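Local coordinates for protein tricorn protease (Thermoplasma acidophilum, PDB 1K32) that cleaves peptides as a serine protease and probably breaks down fragments released by the proteasome, with beta-propeller domains likely gating substrate passage, at residues A[69-74]-A[732-737]; A[96-101]-A[122-127]. All blocks are in the same frame, centred on the assembly; numbering follows the deposited sequence.

Interaction 1 of 2, residues A[69-74]-A[732-737]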
loop_
_atom_site.group_PDB
_atom_site.type_symbol
_atom_site.label_atom_id
_atom_site.label_comp_id
_atom_site.label_asym_id
_atom_site.label_seq_id
_atom_site.Cartn_x
_atom_site.Cartn_y
_atom_site.Cartn_z
ATOM N N ILE A 69 -26.871 -53.032 -28.052
ATOM C CA ILE A 69 -26.987 -51.671 -28.566
ATOM C C ILE A 69 -25.746 -50.790 -28.443
ATOM O O ILE A 69 -25.077 -50.785 -27.401
ATOM C CB ILE A 69 -28.143 -50.943 -27.837
ATOM C CG1 ILE A 69 -29.438 -51.750 -27.972
ATOM C CG2 ILE A 69 -28.315 -49.541 -28.401
ATOM C CD1 ILE A 69 -30.586 -51.235 -27.109
ATOM N N ARG A 70 -25.450 -50.043 -29.509
ATOM C CA ARG A 70 -24.322 -49.108 -29.500
ATOM C C ARG A 70 -24.888 -47.690 -29.371
ATOM O O ARG A 70 -25.714 -47.254 -30.176
ATOM C CB ARG A 70 -23.474 -49.203 -30.779
ATOM C CG ARG A 70 -22.269 -48.238 -30.750
ATOM C CD ARG A 70 -21.361 -48.342 -31.970
ATOM N NE ARG A 70 -20.150 -47.500 -31.888
ATOM C CZ ARG A 70 -20.110 -46.187 -32.127
ATOM N NH1 ARG A 70 -18.973 -45.522 -32.045
ATOM N NH2 ARG A 70 -21.208 -45.529 -32.454
ATOM N N VAL A 71 -24.470 -46.970 -28.340
ATOM C CA VAL A 71 -24.974 -45.621 -28.170
ATOM C C VAL A 71 -23.820 -44.653 -28.056
ATOM O O VAL A 71 -22.789 -44.988 -27.486
ATOM C CB VAL A 71 -25.876 -45.512 -26.908
ATOM C CG1 VAL A 71 -25.134 -45.989 -25.695
ATOM C CG2 VAL A 71 -26.331 -44.067 -26.704
ATOM N N MET A 72 -23.974 -43.461 -28.618
ATOM C CA MET A 72 -22.914 -42.457 -28.517
ATOM C C MET A 72 -23.315 -41.302 -27.590
ATOM O O MET A 72 -24.487 -40.967 -27.475
ATOM C CB MET A 72 -22.562 -41.915 -29.907
ATOM C CG MET A 72 -21.913 -42.936 -30.834
ATOM S SD MET A 72 -21.904 -42.301 -32.550
ATOM C CE MET A 72 -23.635 -42.576 -32.910
ATOM N N ARG A 73 -22.336 -40.723 -26.901
ATOM C CA ARG A 73 -22.577 -39.592 -25.998
ATOM C C ARG A 73 -21.476 -38.566 -26.175
ATOM O O ARG A 73 -20.474 -38.853 -26.819
ATOM C CB ARG A 73 -22.646 -40.058 -24.540
ATOM C CG ARG A 73 -23.998 -40.632 -24.182
ATOM C CD ARG A 73 -24.092 -41.031 -22.725
ATOM N NE ARG A 73 -25.326 -41.769 -22.476
ATOM C CZ ARG A 73 -25.681 -42.264 -21.295
ATOM N NH1 ARG A 73 -26.822 -42.922 -21.169
ATOM N NH2 ARG A 73 -24.899 -42.104 -20.243
ATOM N N GLY A 74 -21.654 -37.386 -25.583
ATOM C CA GLY A 74 -20.683 -36.309 -25.745
ATOM C C GLY A 74 -21.300 -35.421 -26.822
ATOM O O GLY A 74 -21.839 -35.956 -27.797
ATOM N N ASP A 732 -23.625 -36.096 -21.307
ATOM C CA ASP A 732 -22.205 -36.003 -20.985
ATOM C C ASP A 732 -21.506 -37.211 -21.608
ATOM O O ASP A 732 -22.077 -38.290 -21.703
ATOM C CB ASP A 732 -21.974 -36.015 -19.467
ATOM C CG ASP A 732 -22.593 -34.818 -18.763
ATOM O OD1 ASP A 732 -22.327 -33.667 -19.169
ATOM O OD2 ASP A 732 -23.343 -35.031 -17.788
ATOM N N PRO A 733 -20.255 -37.036 -22.044
ATOM C CA PRO A 733 -19.519 -38.142 -22.652
ATOM C C PRO A 733 -19.367 -39.343 -21.707
ATOM O O PRO A 733 -19.412 -39.200 -20.482
ATOM C CB PRO A 733 -18.182 -37.501 -23.015
ATOM C CG PRO A 733 -18.018 -36.432 -21.991
ATOM C CD PRO A 733 -19.402 -35.845 -21.888
ATOM N N PHE A 734 -19.223 -40.529 -22.284
ATOM C CA PHE A 734 -19.047 -41.731 -21.485
ATOM C C PHE A 734 -17.714 -41.615 -20.773
ATOM O O PHE A 734 -16.778 -41.023 -21.304
ATOM C CB PHE A 734 -19.066 -42.981 -22.368
ATOM C CG PHE A 734 -20.454 -43.476 -22.682
ATOM C CD1 PHE A 734 -21.282 -43.953 -21.670
ATOM C CD2 PHE A 734 -20.937 -43.458 -23.990
ATOM C CE1 PHE A 734 -22.573 -44.405 -21.953
ATOM C CE2 PHE A 734 -22.217 -43.902 -24.284
ATOM C CZ PHE A 734 -23.042 -44.379 -23.260
ATOM N N ARG A 735 -17.636 -42.164 -19.569
ATOM C CA ARG A 735 -16.407 -42.100 -18.798
ATOM C C ARG A 735 -15.790 -43.479 -18.671
ATOM O O ARG A 735 -16.494 -44.487 -18.594
ATOM C CB ARG A 735 -16.684 -41.550 -17.395
ATOM C CG ARG A 735 -17.399 -40.214 -17.358
ATOM C CD ARG A 735 -16.435 -39.055 -17.345
ATOM N NE ARG A 735 -15.589 -39.077 -16.153
ATOM C CZ ARG A 735 -14.888 -38.034 -15.723
ATOM N NH1 ARG A 735 -14.141 -38.137 -14.632
ATOM N NH2 ARG A 735 -14.949 -36.882 -16.380
ATOM N N SER A 736 -14.468 -43.510 -18.637
ATOM C CA SER A 736 -13.729 -44.750 -18.494
ATOM C C SER A 736 -12.590 -44.500 -17.520
ATOM O O SER A 736 -11.963 -43.442 -17.565
ATOM C CB SER A 736 -13.154 -45.184 -19.836
ATOM O OG SER A 736 -12.603 -46.477 -19.751
ATOM N N GLY A 737 -12.322 -45.471 -16.644
ATOM C CA GLY A 737 -11.234 -45.322 -15.694
ATOM C C GLY A 737 -10.098 -46.226 -16.121
ATOM O O GLY A 737 -10.297 -47.413 -16.366
HETATM O O HOH W 1 -22.938 -39.996 -19.667
#

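Interaction 2 of 2, residues A[96-101]-A[122-127]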
loop_
_atom_site.group_PDB
_atom_site.type_symbol
_atom_site.label_atom_id
_atom_site.label_comp_id
_atom_site.label_asym_id
_atom_site.label_seq_id
_atom_site.Cartn_x
_atom_site.Cartn_y
_atom_site.Cartn_z
ATOM N N THR A 96 -20.353 -52.162 -21.542
ATOM C CA THR A 96 -18.966 -51.716 -21.610
ATOM C C THR A 96 -18.754 -50.349 -21.001
ATOM O O THR A 96 -19.593 -49.452 -21.130
ATOM C CB THR A 96 -18.426 -51.655 -23.052
ATOM O OG1 THR A 96 -19.175 -50.700 -23.812
ATOM C CG2 THR A 96 -18.497 -53.013 -23.709
ATOM N N TYR A 97 -17.614 -50.203 -20.340
ATOM C CA TYR A 97 -17.239 -48.947 -19.718
ATOM C C TYR A 97 -15.884 -48.530 -20.264
ATOM O O TYR A 97 -14.981 -48.153 -19.517
ATOM C CB TYR A 97 -17.187 -49.108 -18.202
ATOM C CG TYR A 97 -18.530 -49.427 -17.594
ATOM C CD1 TYR A 97 -19.077 -50.705 -17.702
ATOM C CD2 TYR A 97 -19.262 -48.450 -16.919
ATOM C CE1 TYR A 97 -20.321 -51.006 -17.153
ATOM C CE2 TYR A 97 -20.509 -48.742 -16.358
ATOM C CZ TYR A 97 -21.028 -50.024 -16.481
ATOM O OH TYR A 97 -22.243 -50.342 -15.919
ATOM N N PHE A 98 -15.758 -48.609 -21.586
ATOM C CA PHE A 98 -14.530 -48.252 -22.280
ATOM C C PHE A 98 -14.500 -46.797 -22.749
ATOM O O PHE A 98 -13.437 -46.189 -22.851
ATOM C CB PHE A 98 -14.359 -49.142 -23.512
ATOM C CG PHE A 98 -14.218 -50.606 -23.207
ATOM C CD1 PHE A 98 -14.797 -51.562 -24.056
ATOM C CD2 PHE A 98 -13.513 -51.046 -22.086
ATOM C CE1 PHE A 98 -14.674 -52.927 -23.780
ATOM C CE2 PHE A 98 -13.389 -52.404 -21.808
ATOM C CZ PHE A 98 -13.968 -53.346 -22.648
ATOM N N SER A 99 -15.670 -46.245 -23.034
ATOM C CA SER A 99 -15.767 -44.899 -23.577
ATOM C C SER A 99 -14.934 -44.877 -24.865
ATOM O O SER A 99 -14.085 -44.022 -25.052
ATOM C CB SER A 99 -15.246 -43.858 -22.581
ATOM O OG SER A 99 -15.351 -42.553 -23.123
ATOM N N GLY A 100 -15.171 -45.838 -25.752
ATOM C CA GLY A 100 -14.417 -45.871 -26.993
ATOM C C GLY A 100 -14.517 -44.573 -27.793
ATOM O O GLY A 100 -15.570 -43.933 -27.817
ATOM N N LYS A 101 -13.425 -44.176 -28.438
ATOM C CA LYS A 101 -13.425 -42.956 -29.246
ATOM C C LYS A 101 -14.238 -43.209 -30.510
ATOM O O LYS A 101 -14.190 -44.292 -31.078
ATOM C CB LYS A 101 -12.010 -42.561 -29.652
ATOM C CG LYS A 101 -11.046 -42.308 -28.508
ATOM C CD LYS A 101 -9.679 -41.935 -29.076
ATOM C CE LYS A 101 -8.647 -41.669 -27.992
ATOM N NZ LYS A 101 -7.389 -41.140 -28.592
ATOM N N ILE A 122 -17.662 -58.478 -29.618
ATOM C CA ILE A 122 -17.575 -57.056 -29.866
ATOM C C ILE A 122 -16.278 -56.707 -30.544
ATOM O O ILE A 122 -15.310 -57.464 -30.491
ATOM C CB ILE A 122 -17.684 -56.207 -28.564
ATOM C CG1 ILE A 122 -16.572 -56.573 -27.583
ATOM C CG2 ILE A 122 -19.055 -56.383 -27.948
ATOM C CD1 ILE A 122 -16.578 -55.688 -26.324
ATOM N N SER A 123 -16.281 -55.551 -31.195
ATOM C CA SER A 123 -15.111 -55.059 -31.890
ATOM C C SER A 123 -14.758 -53.746 -31.227
ATOM O O SER A 123 -15.613 -52.876 -31.099
ATOM C CB SER A 123 -15.435 -54.834 -33.355
ATOM O OG SER A 123 -14.392 -54.145 -33.984
ATOM N N THR A 124 -13.510 -53.602 -30.784
ATOM C CA THR A 124 -13.111 -52.360 -30.135
ATOM C C THR A 124 -11.609 -52.120 -30.049
ATOM O O THR A 124 -10.804 -53.054 -29.917
ATOM C CB THR A 124 -13.723 -52.249 -28.705
ATOM O OG1 THR A 124 -13.357 -50.995 -28.132
ATOM C CG2 THR A 124 -13.215 -53.368 -27.803
ATOM N N ASP A 125 -11.251 -50.842 -30.110
ATOM C CA ASP A 125 -9.867 -50.401 -30.039
ATOM C C ASP A 125 -9.606 -49.826 -28.658
ATOM O O ASP A 125 -8.503 -49.356 -28.369
ATOM C CB ASP A 125 -9.623 -49.315 -31.084
ATOM C CG ASP A 125 -10.560 -48.136 -30.917
ATOM O OD1 ASP A 125 -11.791 -48.326 -30.989
ATOM O OD2 ASP A 125 -10.064 -47.018 -30.707
ATOM N N ALA A 126 -10.630 -49.869 -27.812
ATOM C CA ALA A 126 -10.548 -49.335 -26.455
ATOM C C ALA A 126 -9.263 -49.694 -25.710
ATOM O O ALA A 126 -8.731 -48.885 -24.951
ATOM C CB ALA A 126 -11.755 -49.788 -25.654
ATOM N N MET A 127 -8.761 -50.903 -25.929
ATOM C CA MET A 127 -7.539 -51.331 -25.257
ATOM C C MET A 127 -6.358 -51.531 -26.191
ATOM O O MET A 127 -5.514 -52.389 -25.951
ATOM C CB MET A 127 -7.779 -52.627 -24.484
ATOM C CG MET A 127 -7.946 -52.399 -23.010
ATOM S SD MET A 127 -9.608 -51.939 -22.623
ATOM C CE MET A 127 -10.312 -53.598 -22.547
HETATM O O HOH W 2 -13.977 -46.970 -30.085
HETATM O O HOH W 3 -11.340 -45.225 -32.031
HETATM O O HOH W 4 -11.176 -46.010 -28.146
#

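Interaction 1 of 2, residues A[69-74]-A[732-737]
Arg-73 lies flat over one face of the Phe-734 ring. Its guanidinium and the ring are nearly parallel, with 9° between their planes. The overlap is offset: Phe-734 CE1 sits under the guanidinium toward its rim. The aliphatic part also lies on the ring. Arg-73 CD stands 3.7 Å from the centroid of the Phe-734 ring, 18° off the ring normal, a CH-pi contact. The arginine chain runs extended from CG to NE, which lays CG, CD and NE in turn across the ring. Two of the guanidinium nitrogens have partners that hold the group here. Arg-73 NE donates to Leu-52 O. Arg-73 NH2 gives a proton to a water at 2.9 Å, and that water donates to Asp-732 O at 2.8 Å. These bonds probably limit its rotation.

Val-71 meets the ring elsewhere. Its CG1 lies 3.6 Å from Phe-734 CZ, and Val-71 O sits at the ring edge, 3.4 Å from Phe-734 CE2. Gly-74 closes the contact against Pro-733, with their CA atoms 3.8 Å apart. Pro-733 CB packs 3.9 Å from Gly-74 CA. Thr-79 OG1 joins the two segments, bonding to Arg-73 O and Phe-734 N. The arrangement is an arginine side chain laid over a phenylalanine face, with a CH-pi contact, at the end of a propeller-blade strand, where strand 66-73 receives the loop leading to strand 741-746 of the PDZ-like fold.

Interaction 2 of 2, residues A[96-101]-A[122-127]
Phe-98 reaches from the loop before strand 100-103 to the end of strand 120-124. Its CB starts the contact, 3.4 Å from Ala-126 CB. The same methyl lies 3.6 Å from Phe-98 CG and stands oblique to the ring. With chi1 -62°, Phe-98 CG is anti to its carbonyl carbon, and the ring extends beyond Ala-126 to meet two different groups along its sides. On one side, Phe-98 CD2 is 4.0 Å from Met-127 SD, and farther out Phe-98 CE2 is 3.4 Å from Met-127 CE. The methionine chain bends at chi2 (83°) and chi3 (84°), which folds its sulfur and methyl back to the ring. The sulfur is oblique to the ring, 4.5 Å from the Phe-98 centroid, a Met-aromatic contact. On the other side, Phe-98 CE1 meets Ile-122 CD1 at the ring edge, 4.2 Å away, and Thr-124 CG2 obliquely. Phe-98 CZ completes the tip against Met-127 CE.

An alanine in place of Phe-98 would probably leave Met-127 CE and Ile-122 CD1 without their shared apolar partner and open a gap between the two segments.

Beside this apolar patch, three waters link Asp-125 to the backbone of Lys-101. Asp-125 OD2 also forms a salt bridge with Arg-830 of helix 830-848. Thr-124 OG1 accepts from Ala-126 N at 3.0 Å and also bonds to Thr-109 OG1. The Thr-124 bond makes an ST turn where the strand ends, and the contact as a whole is apolar packing between neighbouring antiparallel sheets, consistent with successive blades of a beta-propeller.

Overall arrangement
Interactions 1 and 2 lie side by side, their centres about 10 Å apart. They meet directly through the 732-737 loop. Phe-734 O is 2.8 Å from Ser-99 OG, and Ser-736 OG is 2.9 Å from Tyr-97 O; both are probable hydrogen bonds. Ser-736 CB also packs on Phe-98 O at 3.2 Å. Both contacts reach the same sheet, through strands 66-73 and 100-103. Along the chain, 96-101 and 122-127 fall within the long excursion between 69-74 and 732-737. Interaction 2 joins neighbouring sheets early in the chain, whereas interaction 1 brings a much later loop back to them. Both are structural packing between parts of the fold.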